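Local coordinates for protein histidine--tRNA ligase (Thermus thermophilus, PDB 1H4V) that attaches L-histidine to tRNA(His) at the expense of ATP, working as a homodimeric class II aminoacyl-tRNA synthetase, at residues 166-172 with 260-266. Numbering follows the deposited sequence.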
# COMPACT_ATOMS: atom_id res chain seq x y z
N VAL A 166 2.05 -31.34 -11.93
CA VAL A 166 2.21 -32.18 -10.75
C VAL A 166 1.09 -33.23 -10.70
O VAL A 166 0.93 -33.92 -9.69
CB VAL A 166 2.22 -31.34 -9.45
CG1 VAL A 166 3.43 -30.41 -9.46
CG2 VAL A 166 0.94 -30.55 -9.33
N GLY A 167 0.33 -33.31 -11.79
CA GLY A 167 -0.75 -34.28 -11.92
C GLY A 167 -1.92 -34.21 -10.96
O GLY A 167 -2.05 -33.27 -10.17
N ASP A 168 -2.79 -35.21 -11.02
CA ASP A 168 -3.95 -35.28 -10.14
C ASP A 168 -3.55 -36.05 -8.88
O ASP A 168 -2.59 -36.81 -8.90
CB ASP A 168 -5.12 -35.97 -10.84
CG ASP A 168 -5.59 -35.21 -12.08
OD1 ASP A 168 -5.58 -33.96 -12.04
OD2 ASP A 168 -5.98 -35.86 -13.08
N PRO A 169 -4.27 -35.86 -7.77
CA PRO A 169 -3.96 -36.55 -6.52
C PRO A 169 -3.75 -38.07 -6.60
O PRO A 169 -2.99 -38.63 -5.81
CB PRO A 169 -5.11 -36.15 -5.59
CG PRO A 169 -6.21 -35.80 -6.53
CD PRO A 169 -5.50 -35.06 -7.62
N GLU A 170 -4.42 -38.73 -7.55
CA GLU A 170 -4.26 -40.17 -7.70
C GLU A 170 -2.88 -40.41 -8.33
O GLU A 170 -2.25 -41.44 -8.10
CB GLU A 170 -5.35 -40.76 -8.60
CG GLU A 170 -6.71 -40.08 -8.48
CD GLU A 170 -6.89 -38.91 -9.46
OE1 GLU A 170 -6.84 -39.14 -10.69
OE2 GLU A 170 -7.08 -37.76 -8.99
N ASP A 171 -2.44 -39.45 -9.14
CA ASP A 171 -1.14 -39.54 -9.80
C ASP A 171 -0.06 -39.26 -8.76
O ASP A 171 1.01 -39.86 -8.78
CB ASP A 171 -1.02 -38.52 -10.93
CG ASP A 171 -2.10 -38.68 -11.99
OD1 ASP A 171 -2.56 -39.82 -12.22
OD2 ASP A 171 -2.48 -37.66 -12.61
N ARG A 172 -0.36 -38.34 -7.86
CA ARG A 172 0.59 -37.97 -6.82
C ARG A 172 0.73 -39.10 -5.80
O ARG A 172 1.78 -39.27 -5.18
CB ARG A 172 0.14 -36.67 -6.15
CG ARG A 172 0.06 -35.47 -7.11
CD ARG A 172 -0.54 -34.24 -6.43
NE ARG A 172 0.20 -33.89 -5.23
CZ ARG A 172 1.26 -33.08 -5.20
NH1 ARG A 172 1.69 -32.52 -6.32
NH2 ARG A 172 1.88 -32.84 -4.06
N GLY A 260 5.32 -29.92 -3.60
CA GLY A 260 5.14 -30.96 -2.62
C GLY A 260 3.82 -31.02 -1.86
O GLY A 260 3.36 -32.12 -1.53
N LEU A 261 3.22 -29.87 -1.59
CA LEU A 261 1.97 -29.83 -0.85
C LEU A 261 0.84 -30.55 -1.57
O LEU A 261 0.72 -30.48 -2.80
CB LEU A 261 1.57 -28.38 -0.56
CG LEU A 261 2.59 -27.63 0.31
CD1 LEU A 261 2.14 -26.18 0.46
CD2 LEU A 261 2.72 -28.31 1.66
N ASP A 262 0.00 -31.23 -0.80
CA ASP A 262 -1.11 -32.01 -1.33
C ASP A 262 -2.22 -31.26 -2.09
O ASP A 262 -3.00 -31.88 -2.81
CB ASP A 262 -1.74 -32.83 -0.20
CG ASP A 262 -0.82 -33.92 0.32
OD1 ASP A 262 -0.61 -34.92 -0.41
OD2 ASP A 262 -0.29 -33.78 1.44
N TYR A 263 -2.30 -29.94 -1.94
CA TYR A 263 -3.35 -29.22 -2.64
C TYR A 263 -2.95 -28.68 -4.01
O TYR A 263 -3.79 -28.14 -4.74
CB TYR A 263 -3.93 -28.10 -1.76
CG TYR A 263 -2.96 -27.01 -1.33
CD1 TYR A 263 -2.59 -26.00 -2.21
CD2 TYR A 263 -2.47 -26.97 -0.03
CE1 TYR A 263 -1.76 -24.96 -1.81
CE2 TYR A 263 -1.64 -25.93 0.38
CZ TYR A 263 -1.29 -24.93 -0.51
OH TYR A 263 -0.47 -23.90 -0.10
N TYR A 264 -1.68 -28.84 -4.38
CA TYR A 264 -1.22 -28.39 -5.69
C TYR A 264 -1.55 -29.47 -6.70
O TYR A 264 -1.29 -30.65 -6.47
CB TYR A 264 0.28 -28.12 -5.68
CG TYR A 264 0.66 -26.84 -4.98
CD1 TYR A 264 1.31 -26.86 -3.74
CD2 TYR A 264 0.36 -25.60 -5.54
CE1 TYR A 264 1.66 -25.68 -3.08
CE2 TYR A 264 0.69 -24.41 -4.89
CZ TYR A 264 1.34 -24.46 -3.67
OH TYR A 264 1.69 -23.30 -3.03
N VAL A 265 -2.12 -29.05 -7.82
CA VAL A 265 -2.54 -29.98 -8.86
C VAL A 265 -2.20 -29.46 -10.26
O VAL A 265 -2.11 -28.26 -10.48
CB VAL A 265 -4.07 -30.24 -8.71
CG1 VAL A 265 -4.79 -30.00 -10.02
CG2 VAL A 265 -4.31 -31.65 -8.20
N ARG A 266 -2.00 -30.39 -11.19
CA ARG A 266 -1.69 -30.07 -12.57
C ARG A 266 -0.65 -28.96 -12.76
O ARG A 266 0.40 -28.97 -12.12
CB ARG A 266 -2.98 -29.75 -13.33
CG ARG A 266 -3.96 -30.91 -13.29
CD ARG A 266 -5.23 -30.72 -14.10
NE ARG A 266 -6.07 -31.90 -13.93
CZ ARG A 266 -7.21 -32.14 -14.57
NH1 ARG A 266 -7.69 -31.27 -15.45
NH2 ARG A 266 -7.87 -33.26 -14.32
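With CG anti to its carbonyl carbon (chi1 -59°) and the chain fully extended from CG to NE, R266 reaches across to D168, whose own CG is likewise anti to the carbonyl carbon (chi1 -62°), and the two charged ends meet in a salt bridge. R266 NE supplies the main bond, 2.8 Å to D168 OD1 and nearly straight; its N-H meets the syn lone pair of OD1, and that oxygen lies almost in the guanidinium plane. The carboxylate is turned 43° from that plane, and the terminal NH2 adds only weak bonds to both oxygens. R266 NH1 forms a second salt bridge, to E135, so a leucine in place of R266 would probably leave the D168 and E135 carboxylates without their shared cation.

Side-chain pairing here is laid over a backbone one. R266 N donates to G167 O at 3.1 Å, while V166 N donates to R266 O at 2.9 Å. Next to this pair, V265 CG2 rests against G167 O and lies 3.7 Å from P169 CD. R172, bent at chi3, sends its guanidinium the other way, toward the turn 261-264: Y264 O sits over one face, 3.5 Å from R172 NH1, and G260 O lies at the edge. NH2 is close to G260 O and L261 O at poor angles and finds its hydrogen bond at R259 O. The whole illustrates how the start of a helix is tied to the ends of two neighbouring strands: the exit of strand 160-165 into helix 169-183 joins the entry to the antiparallel strand 267-272, within the mixed sheet of the class II catalytic domain.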